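Local atomic coordinates of RAP1B (Serratia marcescens, PDB entry 4AX2), a protein that probably acts as a helical self-resistance (immunity) protein that protects Serratia marcescens from a toxin, likely an amidase, delivered by its type VI secretion system. Residues A[29-32]-A[33-37]; A[82-85]-A[86-90]; A[121-124]-A[125-128]. All blocks are in the same frame, centred on the assembly; numbering follows the deposited sequence. Where two conformers were deposited one is given.

Interaction 1 of 3, residues A[29-32]-A[33-37]; sequences KQMP and YHQVV
Pro32 meets His34, Gln35 and Val36 where the loop after helix 26-29 turns into helix 33-49. Tyr33 opens the helix with its side chain pointing away from the loop; the ring packs on Pro72 and Trp136, and its OH is hydrogen-bonded to Asp139. His34 turns back toward the proline. CG sits between the backbone N and the carbonyl carbon (chi1 60°), a setting that brings one face of the imidazole under Pro32 CG in a CH-pi contact: Pro32 CG lies 4.1 Å from the centroid of the His34 ring, 29° off the normal. Pro32 CB adds a touch at His34 NE2, 3.6 Å away. Pro32 is the N-cap residue, yet its side chain has no hydroxyl or carboxylate with which to cap the N-H groups of the first turn. Its C=O takes the first backbone bonds of the helix, both weak, from Gln35 N (2.9 Å to Pro32 O, bent to 125°) and from Val36 N (3.4 Å to Pro32 O). Gln35 sets its CB against that same carbonyl oxygen and runs its CG across the thioether of Met31, with Met31 SD 3.7 Å from Gln35 CG. The chain then bends at chi2 and carries the amide away from the loop, where NE2 is hydrogen-bonded to Glu39 one turn on. His116 of the second subunit packs on both Met31 and Gln35, which places this pair at the dimer contact. Val36 sends its CG2 branch back to the loop, 3.9 Å from Met31 CB.

Interaction 2 of 3, residues A[82-85]-A[86-90]; sequences INVL and IDKYK. With EDO (1,2-ethanediol), chain G.
Leu85 and Tyr89 lie side by side in the C-terminal part of helix 75-89, pointing the same way, with Leu85 CD1 3.7 Å from Tyr89 CE1. Tyr89 has CG anti to its carbonyl carbon (chi1 -77°), which turns the ring back along the helix and brings its edge, at CD1, to 3.3 Å from Leu85 O. At the far end of the ring, O1 of an ethanediol, probably from the crystallisation liquor, is modelled against Tyr89 OH at an implausibly short 2.3 Å, so the detail of this bond is doubtful. Three residues earlier the isoleucines cross: Ile86 carries CG1 beside its own backbone N and extends to CD1 (chi2 167°), so that this methyl meets Ile82 CG2 at 3.7 Å. The same Ile86 CD1 passes alongside Asn83 OD1, an oxygen that is hydrogen-bonded to Arg44. On the outer side Lys88, extended in one of two deposited conformers, runs beside Val84, its CE 3.7 Å from Val84 CG1, and also packs on Met18 of the second subunit. Asp87 and Lys90 form a weak salt bridge, while Lys90 NZ is also hydrogen-bonded to Gln48. The backbone bonding weakens along the stretch. Ile86 N reaches Ile82 O in a straight bond (2.9 Å, 167°), whereas Lys88 N is shared between Leu85 O and a weaker bond to Val84 O. Around this amphipathic stretch, Ile82 and Ile86 face helix 33-49 through Val37 and Gln48, Leu85 and Tyr89 rest on Leu114 of helix 107-116, and Ile82 and Leu85 meet Leu120 and Leu123 of helix 118-126.

Interaction 3 of 3, residues A[121-124]-A[125-128]; sequences DKLS and RQLI. With EDO (1,2-ethanediol), chain E.
The C-terminal end of helix 118-126, in this all-alpha fold without strands, brings together an i to i+4 ion pair and an i to i+4 leucine pair. Asp121, in one of its two deposited conformers, forms the ion pair with Arg125 across one turn. It is long and weak: Arg125 NH2 stands 3.5 Å from Asp121 OD1, at the edge of the guanidinium, and the carboxylate and guanidinium planes are 74° apart. On the packed side, Leu123 CG meets Leu127 CD1 at 3.7 Å, both leucines also resting on Ile82 of helix 75-89. The Gln126 and Leu123 side chains cross at about a right angle, with Gln126 OE1 3.7 Å from Leu123 CD1. The helix stops here: Leu127 leaves helical geometry, and its N makes a weak bond to Leu123 O. The buried Ser124 O has no polar partner in the model; Ile128 CG1 lies against it. Ser124 itself turns its hydroxyl back between its N and carbonyl carbon (chi1 74°), where OG donates to the preceding turn, 2.7 Å from Asp121 O. Arg125 NH1 gives a weak 3.1 Å hydrogen bond to O1 of an ethanediol, probably from the crystallisation liquor.

How the interactions relate
All three contacts are local, but interaction 1 begins its helix, while interactions 2 and 3 lie toward the ends of theirs. Their apolar sides converge. Val37 of interaction 1 touches Ile82 of interaction 2 and Ile128 of interaction 3, and Leu123 and Leu127 of interaction 3 close on Ile82, joining helices 33-49, 75-89 and 118-126. Interactions 1 and 3 also meet where His34 packs on Ser124 and Arg125. Buried parts include Met31, Val36 and Val37 in 1, Ile82 and Ile86 in 2, and Leu127 and Ile128 in 3. Weak aspartate-lysine and aspartate-arginine salt bridges lie at the more exposed sides of 2 and 3. Both 1 and 2 reach the second subunit.

Interaction 1 of 3, residues A[29-32]-A[33-37]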
loop_
_atom_site.group_PDB
_atom_site.type_symbol
_atom_site.label_atom_id
_atom_site.label_comp_id
_atom_site.label_asym_id
_atom_site.label_seq_id
_atom_site.Cartn_x
_atom_site.Cartn_y
_atom_site.Cartn_z
ATOM N N LYS A 29 -10.275 -11.820 0.855
ATOM C CA LYS A 29 -11.562 -12.470 0.581
ATOM C C LYS A 29 -12.749 -11.694 1.144
ATOM O O LYS A 29 -13.863 -11.877 0.681
ATOM C CB LYS A 29 -11.552 -13.882 1.150
ATOM C CG LYS A 29 -10.589 -14.788 0.416
ATOM C CD LYS A 29 -10.561 -16.178 1.008
ATOM C CE LYS A 29 -9.936 -17.155 0.037
ATOM N NZ LYS A 29 -9.787 -18.510 0.647
ATOM N N GLN A 30 -12.497 -10.833 2.135
ATOM C CA GLN A 30 -13.522 -9.962 2.707
ATOM C C GLN A 30 -13.654 -8.600 1.990
ATOM O O GLN A 30 -14.570 -7.823 2.297
ATOM C CB GLN A 30 -13.323 -9.803 4.222
ATOM C CG GLN A 30 -12.057 -9.094 4.643
ATOM C CD GLN A 30 -11.937 -8.991 6.146
ATOM O OE1 GLN A 30 -11.902 -7.889 6.706
ATOM N NE2 GLN A 30 -11.889 -10.140 6.816
ATOM N N MET A 31 -12.762 -8.302 1.044
ATOM C CA MET A 31 -12.766 -6.997 0.369
ATOM C C MET A 31 -13.764 -6.947 -0.763
ATOM O O MET A 31 -13.899 -7.913 -1.487
ATOM C CB MET A 31 -11.422 -6.698 -0.287
ATOM C CG MET A 31 -10.338 -6.280 0.660
ATOM S SD MET A 31 -8.787 -6.166 -0.226
ATOM C CE MET A 31 -7.806 -5.707 1.219
ATOM N N PRO A 32 -14.377 -5.777 -0.997
ATOM C CA PRO A 32 -15.058 -5.660 -2.283
ATOM C C PRO A 32 -14.061 -5.841 -3.414
ATOM O O PRO A 32 -12.911 -5.383 -3.301
ATOM C CB PRO A 32 -15.601 -4.232 -2.261
ATOM C CG PRO A 32 -14.711 -3.508 -1.337
ATOM C CD PRO A 32 -14.340 -4.497 -0.269
ATOM N N TYR A 33 -14.492 -6.491 -4.497
ATOM C CA TYR A 33 -13.609 -6.799 -5.610
ATOM C C TYR A 33 -12.833 -5.584 -6.168
ATOM O O TYR A 33 -11.673 -5.737 -6.541
ATOM C CB TYR A 33 -14.383 -7.459 -6.751
ATOM C CG TYR A 33 -14.927 -8.855 -6.456
ATOM C CD1 TYR A 33 -14.155 -9.809 -5.786
ATOM C CD2 TYR A 33 -16.194 -9.227 -6.888
ATOM C CE1 TYR A 33 -14.636 -11.096 -5.563
ATOM C CE2 TYR A 33 -16.689 -10.495 -6.655
ATOM C CZ TYR A 33 -15.915 -11.429 -5.998
ATOM O OH TYR A 33 -16.411 -12.695 -5.789
ATOM N N HIS A 34 -13.461 -4.404 -6.230
ATOM C CA HIS A 34 -12.756 -3.238 -6.746
ATOM C C HIS A 34 -11.527 -2.938 -5.910
ATOM O O HIS A 34 -10.489 -2.574 -6.449
ATOM C CB HIS A 34 -13.668 -2.002 -6.886
ATOM C CG HIS A 34 -14.305 -1.521 -5.591
ATOM N ND1 HIS A 34 -13.685 -0.667 -4.746
ATOM C CD2 HIS A 34 -15.561 -1.755 -5.051
ATOM C CE1 HIS A 34 -14.487 -0.391 -3.710
ATOM N NE2 HIS A 34 -15.648 -1.048 -3.900
ATOM N N GLN A 35 -11.610 -3.155 -4.598
ATOM C CA GLN A 35 -10.438 -3.008 -3.740
ATOM C C GLN A 35 -9.340 -4.023 -4.029
ATOM O O GLN A 35 -8.163 -3.680 -3.997
ATOM C CB GLN A 35 -10.830 -3.056 -2.263
ATOM C CG GLN A 35 -9.678 -2.722 -1.324
ATOM C CD GLN A 35 -9.186 -1.278 -1.452
ATOM O OE1 GLN A 35 -9.982 -0.345 -1.481
ATOM N NE2 GLN A 35 -7.862 -1.099 -1.524
ATOM N N VAL A 36 -9.712 -5.269 -4.330
ATOM C CA VAL A 36 -8.717 -6.287 -4.678
ATOM C C VAL A 36 -7.897 -5.879 -5.887
ATOM O O VAL A 36 -6.689 -6.107 -5.923
ATOM C CB VAL A 36 -9.347 -7.660 -4.938
ATOM C CG1 VAL A 36 -8.259 -8.700 -5.232
ATOM C CG2 VAL A 36 -10.214 -8.071 -3.749
ATOM N N VAL A 37 -8.544 -5.266 -6.872
ATOM C CA VAL A 37 -7.853 -4.765 -8.046
ATOM C C VAL A 37 -6.806 -3.730 -7.621
ATOM O O VAL A 37 -5.700 -3.715 -8.156
ATOM C CB VAL A 37 -8.828 -4.141 -9.050
ATOM C CG1 VAL A 37 -8.053 -3.492 -10.190
ATOM C CG2 VAL A 37 -9.825 -5.193 -9.572
#

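Interaction 2 of 3, residues A[82-85]-A[86-90]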
loop_
_atom_site.group_PDB
_atom_site.type_symbol
_atom_site.label_atom_id
_atom_site.label_comp_id
_atom_site.label_asym_id
_atom_site.label_seq_id
_atom_site.Cartn_x
_atom_site.Cartn_y
_atom_site.Cartn_z
ATOM N N ILE A 82 -4.328 -2.037 -16.366
ATOM C CA ILE A 82 -3.652 -1.758 -15.077
ATOM C C ILE A 82 -2.209 -1.309 -15.281
ATOM O O ILE A 82 -1.756 -0.364 -14.673
ATOM C CB ILE A 82 -3.681 -2.993 -14.153
ATOM C CG1 ILE A 82 -5.095 -3.208 -13.604
ATOM C CG2 ILE A 82 -2.689 -2.859 -12.986
ATOM C CD1 ILE A 82 -5.553 -2.095 -12.658
ATOM N N ASN A 83 -1.488 -1.990 -16.173
ATOM C CA ASN A 83 -0.078 -1.699 -16.352
ATOM C C ASN A 83 0.153 -0.348 -16.994
ATOM O O ASN A 83 1.040 0.366 -16.586
ATOM C CB ASN A 83 0.633 -2.827 -17.099
ATOM C CG ASN A 83 0.865 -4.033 -16.218
ATOM O OD1 ASN A 83 0.334 -4.117 -15.108
ATOM N ND2 ASN A 83 1.658 -4.982 -16.708
ATOM N N VAL A 84 -0.659 0.011 -17.986
ATOM C CA VAL A 84 -0.587 1.363 -18.549
ATOM C C VAL A 84 -0.822 2.436 -17.442
ATOM O O VAL A 84 -0.088 3.420 -17.358
ATOM C CB VAL A 84 -1.567 1.550 -19.718
ATOM C CG1 VAL A 84 -1.686 3.019 -20.084
ATOM C CG2 VAL A 84 -1.120 0.742 -20.957
ATOM N N LEU A 85 -1.828 2.228 -16.605
ATOM C CA LEU A 85 -2.094 3.173 -15.500
ATOM C C LEU A 85 -0.915 3.255 -14.521
ATOM O O LEU A 85 -0.474 4.355 -14.176
ATOM C CB LEU A 85 -3.406 2.835 -14.799
ATOM C CG LEU A 85 -3.839 3.852 -13.736
ATOM C CD1 LEU A 85 -4.008 5.239 -14.353
ATOM C CD2 LEU A 85 -5.108 3.347 -13.067
ATOM N N ILE A 86 -0.342 2.110 -14.142
ATOM C CA ILE A 86 0.855 2.100 -13.290
ATOM C C ILE A 86 1.940 2.955 -13.933
ATOM O O ILE A 86 2.587 3.771 -13.274
ATOM C CB ILE A 86 1.394 0.666 -13.048
ATOM C CG1 ILE A 86 0.427 -0.137 -12.161
ATOM C CG2 ILE A 86 2.804 0.713 -12.449
ATOM C CD1 ILE A 86 0.688 -1.642 -12.122
ATOM N N ASP A 87 2.125 2.776 -15.252
ATOM C CA ASP A 87 3.162 3.485 -15.973
ATOM C C ASP A 87 2.965 5.001 -15.941
ATOM O O ASP A 87 3.933 5.736 -16.010
ATOM C CB ASP A 87 3.273 2.979 -17.424
ATOM C CG ASP A 87 3.873 1.591 -17.511
ATOM O OD1 ASP A 87 4.480 1.151 -16.507
ATOM O OD2 ASP A 87 3.750 0.940 -18.589
ATOM N N LYS A 88 1.724 5.452 -15.808
ATOM C CA LYS A 88 1.428 6.888 -15.722
ATOM C C LYS A 88 1.751 7.486 -14.335
ATOM O O LYS A 88 1.829 8.718 -14.202
ATOM C CB LYS A 88 -0.018 7.157 -16.158
ATOM C CG LYS A 88 -0.239 6.830 -17.638
ATOM C CD LYS A 88 -1.670 7.108 -18.096
ATOM C CE LYS A 88 -1.920 6.630 -19.522
ATOM N NZ LYS A 88 -3.374 6.629 -19.854
ATOM N N TYR A 89 1.988 6.625 -13.333
ATOM C CA TYR A 89 2.289 7.066 -11.952
ATOM C C TYR A 89 3.718 6.791 -11.466
ATOM O O TYR A 89 4.328 7.633 -10.795
ATOM C CB TYR A 89 1.280 6.435 -10.983
ATOM C CG TYR A 89 -0.045 7.143 -11.034
ATOM C CD1 TYR A 89 -0.945 6.890 -12.050
ATOM C CD2 TYR A 89 -0.385 8.091 -10.077
ATOM C CE1 TYR A 89 -2.154 7.573 -12.131
ATOM C CE2 TYR A 89 -1.599 8.770 -10.137
ATOM C CZ TYR A 89 -2.477 8.512 -11.172
ATOM O OH TYR A 89 -3.688 9.165 -11.264
ATOM N N LYS A 90 4.263 5.628 -11.823
ATOM C CA LYS A 90 5.414 5.069 -11.109
ATOM C C LYS A 90 6.732 5.824 -11.238
ATOM O O LYS A 90 7.574 5.728 -10.333
ATOM C CB LYS A 90 5.637 3.615 -11.535
ATOM C CG LYS A 90 6.077 3.456 -12.984
ATOM C CD LYS A 90 6.396 1.985 -13.265
ATOM C CE LYS A 90 7.002 1.797 -14.656
ATOM N NZ LYS A 90 7.214 0.369 -15.041
HETATM C C1 EDO G . -3.293 11.567 -9.042
HETATM O O1 EDO G . -3.975 11.221 -10.232
HETATM C C2 EDO G . -4.212 11.338 -7.884
HETATM O O2 EDO G . -3.731 12.077 -6.775
#

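Interaction 3 of 3, residues A[121-124]-A[125-128]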
loop_
_atom_site.group_PDB
_atom_site.type_symbol
_atom_site.label_atom_id
_atom_site.label_comp_id
_atom_site.label_asym_id
_atom_site.label_seq_id
_atom_site.Cartn_x
_atom_site.Cartn_y
_atom_site.Cartn_z
ATOM N N ASP A 121 -9.407 4.122 -8.991
ATOM C CA ASP A 121 -10.700 3.778 -8.401
ATOM C C ASP A 121 -11.743 3.484 -9.505
ATOM O O ASP A 121 -12.472 2.490 -9.438
ATOM C CB ASP A 121 -11.213 4.849 -7.451
ATOM C CG ASP A 121 -12.509 4.439 -6.775
ATOM O OD1 ASP A 121 -12.532 3.434 -6.032
ATOM O OD2 ASP A 121 -13.508 5.127 -6.997
ATOM N N LYS A 122 -11.782 4.330 -10.529
ATOM C CA LYS A 122 -12.686 4.133 -11.673
ATOM C C LYS A 122 -12.355 2.827 -12.412
ATOM O O LYS A 122 -13.237 2.002 -12.664
ATOM C CB LYS A 122 -12.576 5.339 -12.623
ATOM C CG LYS A 122 -13.462 5.272 -13.865
ATOM C CD LYS A 122 -13.545 6.625 -14.564
ATOM C CE LYS A 122 -14.437 6.570 -15.804
ATOM N NZ LYS A 122 -14.593 7.898 -16.477
ATOM N N LEU A 123 -11.083 2.631 -12.738
ATOM C CA LEU A 123 -10.656 1.419 -13.476
ATOM C C LEU A 123 -10.920 0.141 -12.694
ATOM O O LEU A 123 -11.321 -0.859 -13.281
ATOM C CB LEU A 123 -9.190 1.502 -13.893
ATOM C CG LEU A 123 -8.579 0.345 -14.703
ATOM C CD1 LEU A 123 -9.261 0.208 -16.071
ATOM C CD2 LEU A 123 -7.090 0.585 -14.869
ATOM N N SER A 124 -10.724 0.185 -11.375
ATOM C CA SER A 124 -10.896 -0.970 -10.492
ATOM C C SER A 124 -12.319 -1.559 -10.521
ATOM O O SER A 124 -12.520 -2.760 -10.281
ATOM C CB SER A 124 -10.513 -0.610 -9.043
ATOM O OG SER A 124 -11.475 0.202 -8.391
ATOM N N ARG A 125 -13.292 -0.704 -10.810
ATOM C CA ARG A 125 -14.679 -1.115 -10.920
ATOM C C ARG A 125 -14.967 -1.679 -12.306
ATOM O O ARG A 125 -15.713 -2.646 -12.433
ATOM C CB ARG A 125 -15.596 0.063 -10.612
ATOM C CG ARG A 125 -15.512 0.462 -9.150
ATOM C CD ARG A 125 -16.050 1.858 -8.892
ATOM N NE ARG A 125 -15.651 2.287 -7.556
ATOM C CZ ARG A 125 -16.260 1.953 -6.421
ATOM N NH1 ARG A 125 -17.349 1.182 -6.426
ATOM N NH2 ARG A 125 -15.774 2.407 -5.264
ATOM N N GLN A 126 -14.327 -1.109 -13.326
ATOM C CA GLN A 126 -14.534 -1.533 -14.718
ATOM C C GLN A 126 -14.009 -2.936 -15.024
ATOM O O GLN A 126 -14.562 -3.626 -15.883
ATOM C CB GLN A 126 -13.868 -0.535 -15.672
ATOM C CG GLN A 126 -14.440 0.869 -15.569
ATOM C CD GLN A 126 -13.732 1.860 -16.467
ATOM O OE1 GLN A 126 -12.516 1.783 -16.651
ATOM N NE2 GLN A 126 -14.490 2.810 -17.019
ATOM N N LEU A 127 -12.976 -3.374 -14.306
ATOM C CA LEU A 127 -12.286 -4.631 -14.619
ATOM C C LEU A 127 -12.835 -5.866 -13.892
ATOM O O LEU A 127 -12.211 -6.948 -13.940
ATOM C CB LEU A 127 -10.784 -4.479 -14.318
ATOM C CG LEU A 127 -10.067 -3.411 -15.163
ATOM C CD1 LEU A 127 -8.594 -3.347 -14.811
ATOM C CD2 LEU A 127 -10.271 -3.643 -16.665
ATOM N N ILE A 128 -13.953 -5.690 -13.187
ATOM C CA ILE A 128 -14.589 -6.766 -12.418
ATOM C C ILE A 128 -15.877 -7.202 -13.111
ATOM O O ILE A 128 -16.742 -6.368 -13.413
ATOM C CB ILE A 128 -14.877 -6.340 -10.958
ATOM C CG1 ILE A 128 -13.554 -6.123 -10.201
ATOM C CG2 ILE A 128 -15.733 -7.380 -10.230
ATOM C CD1 ILE A 128 -12.617 -7.327 -10.189
HETATM C C1 EDO E . -19.615 2.545 -3.809
HETATM O O1 EDO E . -19.959 1.601 -4.822
HETATM C C2 EDO E . -19.300 1.781 -2.526
HETATM O O2 EDO E . -17.886 1.693 -2.393
#